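Local coordinates for UPF0141 protein yjdB (Campylobacter jejuni subsp. jejuni HB93-13, PDB 4TN0) that probably transfers phosphoethanolamine to cell-surface acceptors through its zinc-binding periplasmic domain and is required for polymyxin resistance and motility, at residues A[89-94]-A[112-117]; A[101-106]-A[150-155]. One frame throughout, in Å; residues are numbered along the deposited sequence.

Interaction 1: A[89-94]-A[112-117]; sequences NAMDVL and KGVCDR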
loop_
_atom_site.group_PDB
_atom_site.type_symbol
_atom_site.label_atom_id
_atom_site.label_comp_id
_atom_site.label_asym_id
_atom_site.label_seq_id
_atom_site.Cartn_x
_atom_site.Cartn_y
_atom_site.Cartn_z
ATOM N N ASN A 89 14.505 -6.400 6.552
ATOM C CA ASN A 89 13.171 -5.839 6.740
ATOM C C ASN A 89 12.176 -6.987 6.835
ATOM O O ASN A 89 12.570 -8.140 6.796
ATOM C CB ASN A 89 12.797 -4.867 5.587
ATOM C CG ASN A 89 12.821 -5.543 4.193
ATOM O OD1 ASN A 89 11.986 -6.401 3.890
ATOM N ND2 ASN A 89 13.776 -5.151 3.349
ATOM N N ALA A 90 10.891 -6.677 6.954
ATOM C CA ALA A 90 9.859 -7.711 7.021
ATOM C C ALA A 90 9.937 -8.732 5.868
ATOM O O ALA A 90 9.689 -9.914 6.070
ATOM C CB ALA A 90 8.491 -7.070 7.044
ATOM N N MET A 91 10.284 -8.284 4.665
ATOM C CA MET A 91 10.351 -9.191 3.521
ATOM C C MET A 91 11.497 -10.208 3.663
ATOM O O MET A 91 11.395 -11.337 3.210
ATOM C CB MET A 91 10.520 -8.406 2.205
ATOM C CG MET A 91 9.412 -7.417 1.903
ATOM S SD MET A 91 7.798 -8.177 1.721
ATOM C CE MET A 91 8.140 -9.310 0.368
ATOM N N ASP A 92 12.616 -9.767 4.215
ATOM C CA ASP A 92 13.743 -10.652 4.457
ATOM C C ASP A 92 13.351 -11.714 5.488
ATOM O O ASP A 92 13.748 -12.865 5.392
ATOM C CB ASP A 92 14.954 -9.870 4.974
ATOM C CG ASP A 92 15.470 -8.874 3.977
ATOM O OD1 ASP A 92 15.765 -9.262 2.817
ATOM O OD2 ASP A 92 15.551 -7.684 4.368
ATOM N N VAL A 93 12.607 -11.302 6.507
ATOM C CA VAL A 93 12.158 -12.239 7.521
ATOM C C VAL A 93 11.231 -13.288 6.927
ATOM O O VAL A 93 11.396 -14.472 7.203
ATOM C CB VAL A 93 11.462 -11.530 8.688
ATOM C CG1 VAL A 93 10.957 -12.553 9.703
ATOM C CG2 VAL A 93 12.432 -10.570 9.336
ATOM N N LEU A 94 10.297 -12.878 6.074
ATOM C CA LEU A 94 9.404 -13.858 5.454
ATOM C C LEU A 94 10.170 -14.781 4.515
ATOM O O LEU A 94 9.881 -15.974 4.452
ATOM C CB LEU A 94 8.286 -13.177 4.690
ATOM C CG LEU A 94 7.348 -12.260 5.458
ATOM C CD1 LEU A 94 6.439 -11.551 4.460
ATOM C CD2 LEU A 94 6.539 -13.047 6.445
ATOM N N LYS A 112 13.376 1.312 -3.235
ATOM C CA LYS A 112 14.187 1.981 -2.206
ATOM C C LYS A 112 14.886 0.993 -1.275
ATOM O O LYS A 112 14.939 1.204 -0.064
ATOM C CB LYS A 112 13.334 2.947 -1.374
ATOM C CG LYS A 112 12.607 4.030 -2.162
ATOM C CD LYS A 112 13.538 5.195 -2.463
ATOM C CE LYS A 112 12.889 6.278 -3.320
ATOM N NZ LYS A 112 13.590 6.337 -4.618
ATOM N N GLY A 113 15.407 -0.089 -1.847
ATOM C CA GLY A 113 16.205 -1.057 -1.105
ATOM C C GLY A 113 15.460 -2.139 -0.340
ATOM O O GLY A 113 16.088 -2.975 0.314
ATOM N N VAL A 114 14.134 -2.134 -0.411
ATOM C CA VAL A 114 13.341 -3.104 0.335
ATOM C C VAL A 114 13.384 -4.502 -0.306
ATOM O O VAL A 114 13.465 -5.512 0.396
ATOM C CB VAL A 114 11.884 -2.641 0.453
ATOM C CG1 VAL A 114 11.042 -3.698 1.137
ATOM C CG2 VAL A 114 11.817 -1.338 1.243
ATOM N N CYS A 115 13.359 -4.538 -1.640
ATOM C CA CYS A 115 13.205 -5.768 -2.422
ATOM C C CYS A 115 14.544 -6.364 -2.863
ATOM O O CYS A 115 14.587 -7.396 -3.542
ATOM C CB CYS A 115 12.372 -5.493 -3.688
ATOM S SG CYS A 115 13.250 -4.423 -4.894
ATOM N N ASP A 116 15.628 -5.701 -2.481
ATOM C CA ASP A 116 16.954 -6.000 -3.012
ATOM C C ASP A 116 17.422 -7.453 -2.853
ATOM O O ASP A 116 18.139 -7.979 -3.703
ATOM C CB ASP A 116 17.965 -5.058 -2.364
ATOM C CG ASP A 116 17.844 -3.633 -2.891
ATOM O OD1 ASP A 116 16.884 -3.347 -3.642
ATOM O OD2 ASP A 116 18.708 -2.802 -2.552
ATOM N N ARG A 117 17.027 -8.092 -1.761
ATOM C CA ARG A 117 17.528 -9.417 -1.460
ATOM C C ARG A 117 16.464 -10.483 -1.720
ATOM O O ARG A 117 16.574 -11.609 -1.239
ATOM C CB ARG A 117 18.015 -9.480 -0.014
ATOM C CG ARG A 117 19.275 -8.672 0.256
ATOM C CD ARG A 117 19.408 -8.413 1.749
ATOM N NE ARG A 117 18.180 -7.805 2.236
ATOM C CZ ARG A 117 17.935 -6.494 2.158
ATOM N NH1 ARG A 117 16.788 -5.995 2.601
ATOM N NH2 ARG A 117 18.842 -5.679 1.630
#
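Arg-117 grips the carboxylate of Asp-92 side-on in a salt bridge, one nitrogen to each oxygen. Arg-117 NH1 donates to Asp-92 OD2 at 2.7 Å, on its syn lone pair. Arg-117 NE donates to Asp-92 OD1 at 2.9 Å, from above the carboxylate plane. The two flat groups are therefore twisted, with their planes 51° apart. Beside them, Asn-89 ND2 donates to the backbone O of Val-114 at 3.0 Å, in the carbonyl plane and on a lone pair. CG1 of Val-114 also touches CG of Met-91 at 4.1 Å.

Asn-89 and Asp-92 form a capping box at the start of helix 90-96. Asn-89 OD1 accepts from Met-91 N at 2.7 Å and weakly from Asp-92 N. In return, Asn-89 N donates to the anti lone pair of Asp-92 OD2. Asp-92 OD2 thus accepts from two donors, Asn-89 N and Arg-117 NH1. Asn-89 has CG between its backbone N and carbonyl carbon (chi1 59°), which lets OD1 cap the helix while ND2 reaches the loop. Farther out, Phe-73 of helix 68-73 packs on Asn-89, Met-91 and Val-114. Cys-115 of the loop is tied to Cys-111 by a disulfide.

Interaction 2: A[101-106]-A[150-155]; sequences AAWFDN and VLHLQG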
loop_
_atom_site.group_PDB
_atom_site.type_symbol
_atom_site.label_atom_id
_atom_site.label_comp_id
_atom_site.label_asym_id
_atom_site.label_seq_id
_atom_site.Cartn_x
_atom_site.Cartn_y
_atom_site.Cartn_z
ATOM N N ALA A 101 8.120 -15.259 -1.737
ATOM C CA ALA A 101 8.044 -13.805 -1.859
ATOM C C ALA A 101 8.326 -13.316 -3.270
ATOM O O ALA A 101 9.371 -13.624 -3.840
ATOM C CB ALA A 101 9.017 -13.151 -0.881
ATOM N N ALA A 102 7.390 -12.558 -3.828
ATOM C CA ALA A 102 7.583 -11.892 -5.127
ATOM C C ALA A 102 7.353 -10.375 -5.000
ATOM O O ALA A 102 6.427 -9.933 -4.290
ATOM C CB ALA A 102 6.668 -12.492 -6.186
ATOM N N TRP A 103 8.226 -9.588 -5.633
ATOM C CA TRP A 103 8.101 -8.127 -5.646
ATOM C C TRP A 103 8.081 -7.577 -7.091
ATOM O O TRP A 103 9.085 -7.634 -7.802
ATOM C CB TRP A 103 9.241 -7.494 -4.830
ATOM C CG TRP A 103 9.148 -5.984 -4.651
ATOM C CD1 TRP A 103 9.341 -5.039 -5.612
ATOM C CD2 TRP A 103 8.869 -5.265 -3.438
ATOM N NE1 TRP A 103 9.179 -3.784 -5.089
ATOM C CE2 TRP A 103 8.893 -3.894 -3.750
ATOM C CE3 TRP A 103 8.591 -5.647 -2.126
ATOM C CZ2 TRP A 103 8.650 -2.897 -2.794
ATOM C CZ3 TRP A 103 8.346 -4.668 -1.180
ATOM C CH2 TRP A 103 8.383 -3.302 -1.518
ATOM N N PHE A 104 6.936 -7.050 -7.522
ATOM C CA PHE A 104 6.822 -6.468 -8.863
ATOM C C PHE A 104 6.664 -4.929 -8.790
ATOM O O PHE A 104 5.683 -4.417 -8.235
ATOM C CB PHE A 104 5.645 -7.090 -9.621
ATOM C CG PHE A 104 5.720 -8.583 -9.740
ATOM C CD1 PHE A 104 6.914 -9.208 -10.067
ATOM C CD2 PHE A 104 4.599 -9.370 -9.509
ATOM C CE1 PHE A 104 6.988 -10.590 -10.168
ATOM C CE2 PHE A 104 4.670 -10.758 -9.608
ATOM C CZ PHE A 104 5.867 -11.363 -9.938
ATOM N N ASP A 105 7.622 -4.201 -9.364
ATOM C CA ASP A 105 7.721 -2.756 -9.149
ATOM C C ASP A 105 7.531 -1.946 -10.425
ATOM O O ASP A 105 8.317 -2.058 -11.368
ATOM C CB ASP A 105 9.080 -2.429 -8.529
ATOM C CG ASP A 105 9.070 -1.128 -7.745
ATOM O OD1 ASP A 105 8.746 -0.086 -8.336
ATOM O OD2 ASP A 105 9.334 -1.160 -6.518
ATOM N N ASN A 106 6.493 -1.111 -10.436
ATOM C CA ASN A 106 6.219 -0.204 -11.548
ATOM C C ASN A 106 6.501 1.264 -11.172
ATOM O O ASN A 106 6.236 2.194 -11.937
ATOM C CB ASN A 106 4.770 -0.356 -12.009
ATOM C CG ASN A 106 4.514 0.323 -13.351
ATOM O OD1 ASN A 106 5.348 0.251 -14.248
ATOM N ND2 ASN A 106 3.351 0.958 -13.501
ATOM N N VAL A 150 4.190 -8.674 -3.682
ATOM C CA VAL A 150 4.132 -7.221 -3.545
ATOM C C VAL A 150 3.972 -6.555 -4.912
ATOM O O VAL A 150 4.713 -6.845 -5.863
ATOM C CB VAL A 150 5.377 -6.650 -2.849
ATOM C CG1 VAL A 150 5.247 -5.133 -2.731
ATOM C CG2 VAL A 150 5.566 -7.277 -1.460
ATOM N N LEU A 151 2.955 -5.709 -5.024
ATOM C CA LEU A 151 2.825 -4.866 -6.193
ATOM C C LEU A 151 3.048 -3.413 -5.757
ATOM O O LEU A 151 2.287 -2.883 -4.932
ATOM C CB LEU A 151 1.455 -5.042 -6.848
ATOM C CG LEU A 151 1.070 -6.491 -7.177
ATOM C CD1 LEU A 151 -0.338 -6.569 -7.771
ATOM C CD2 LEU A 151 2.099 -7.159 -8.070
ATOM N N HIS A 152 4.085 -2.785 -6.320
ATOM C CA HIS A 152 4.448 -1.397 -6.017
ATOM C C HIS A 152 3.979 -0.498 -7.172
ATOM O O HIS A 152 4.528 -0.550 -8.282
ATOM C CB HIS A 152 5.965 -1.262 -5.808
ATOM C CG HIS A 152 6.407 0.082 -5.294
ATOM N ND1 HIS A 152 7.720 0.504 -5.349
ATOM C CD2 HIS A 152 5.718 1.090 -4.707
ATOM C CE1 HIS A 152 7.816 1.717 -4.845
ATOM N NE2 HIS A 152 6.618 2.095 -4.443
ATOM N N LEU A 153 2.957 0.310 -6.894
ATOM C CA LEU A 153 2.327 1.172 -7.887
ATOM C C LEU A 153 3.073 2.472 -8.180
ATOM O O LEU A 153 3.779 3.009 -7.329
ATOM C CB LEU A 153 0.917 1.532 -7.431
ATOM C CG LEU A 153 -0.006 0.384 -7.032
ATOM C CD1 LEU A 153 -1.384 0.944 -6.682
ATOM C CD2 LEU A 153 -0.086 -0.646 -8.149
ATOM N N GLN A 154 2.903 2.974 -9.396
ATOM C CA GLN A 154 3.197 4.366 -9.705
ATOM C C GLN A 154 2.032 5.213 -9.153
ATOM O O GLN A 154 2.213 6.380 -8.756
ATOM C CB GLN A 154 3.376 4.563 -11.216
ATOM C CG GLN A 154 3.872 5.940 -11.674
ATOM C CD GLN A 154 5.349 6.232 -11.374
ATOM O OE1 GLN A 154 5.947 5.693 -10.445
ATOM N NE2 GLN A 154 5.931 7.118 -12.168
ATOM N N GLY A 155 0.839 4.610 -9.125
ATOM C CA GLY A 155 -0.308 5.182 -8.445
ATOM C C GLY A 155 -0.650 6.594 -8.906
ATOM O O GLY A 155 -1.058 6.804 -10.042
#
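Trp-103 lies on Val-150 where two neighbouring strands, 100-105 and 146-152, pair in the central sheet of the alkaline phosphatase-like fold. The strands run nearly parallel. Their backbones are joined by a regular parallel ladder. Val-150 N donates to Ala-102 O, Phe-104 N to Val-150 O, His-152 N to Phe-104 O, and Asn-106 N to His-152 O. The last bond carries the pairing just past the strand ends, where Asn-106 ND2 bonds to Asp-127 O.

From CB, the tryptophan side chain sets CG opposite its backbone N (chi1 -174°). This lays the indole over the neighbouring strand. Trp-103 CD2 is 3.7 Å from Val-150 CG1, and Trp-103 CE3 comes closer, at 3.4 Å from the same methyl. Trp-103 CZ3 lies 3.5 Å from Val-150 CG1, and CH2 at the tip is also near it. The methyl sits over one face of the six-membered ring, offset toward the rim, in a CH-pi contact. On the pyrrole side, Trp-103 NE1 donates to Asp-105 OD2 at 3.0 Å, almost straight and in the ring plane.

On the other face of the sheet, Leu-151 CD2 meets the edge of the Phe-104 ring, 3.6 Å from Phe-104 CD2. Helix 186-211 packs there, with Ile-207 on Leu-151.

Asp-105 and His-152 lie side by side and point the same way. The zinc ion is about 7 Å from the His-152 side chain. Asn-107 N donates to Asp-105 OD1. Asp-105 OD2 is shared, taking Trp-103 NE1 on its anti side and His-152 ND1 on its syn side. The imidazole and carboxylate planes are nearly perpendicular, 85° apart. His-152 ND1 donates to Asp-105 OD2 at 2.6 Å, in the imidazole plane but 35° out of the carboxylate plane.

The centres of the two interactions are 13 Å apart, and their segments alternate along the chain: 89-94, 101-106, 112-117, then 150-155. Helix 90-96 leads directly into strand 100-105, and the loop that follows this strand returns to the helix start. Interaction 2 joins that strand to 146-152 within the mixed sheet. The two contacts touch. Met-91 CE packs on Val-150 CG2 at 3.8 Å and also meets Ala-101. Val-114 and Cys-115 of the loop pack on the Trp-103 indole. Met-91, Val-114, Cys-115 and Trp-103 thus pack the helix start and the loop against the sheet. Interaction 2 lies nearer the chain centre, with His-152 close to the zinc site.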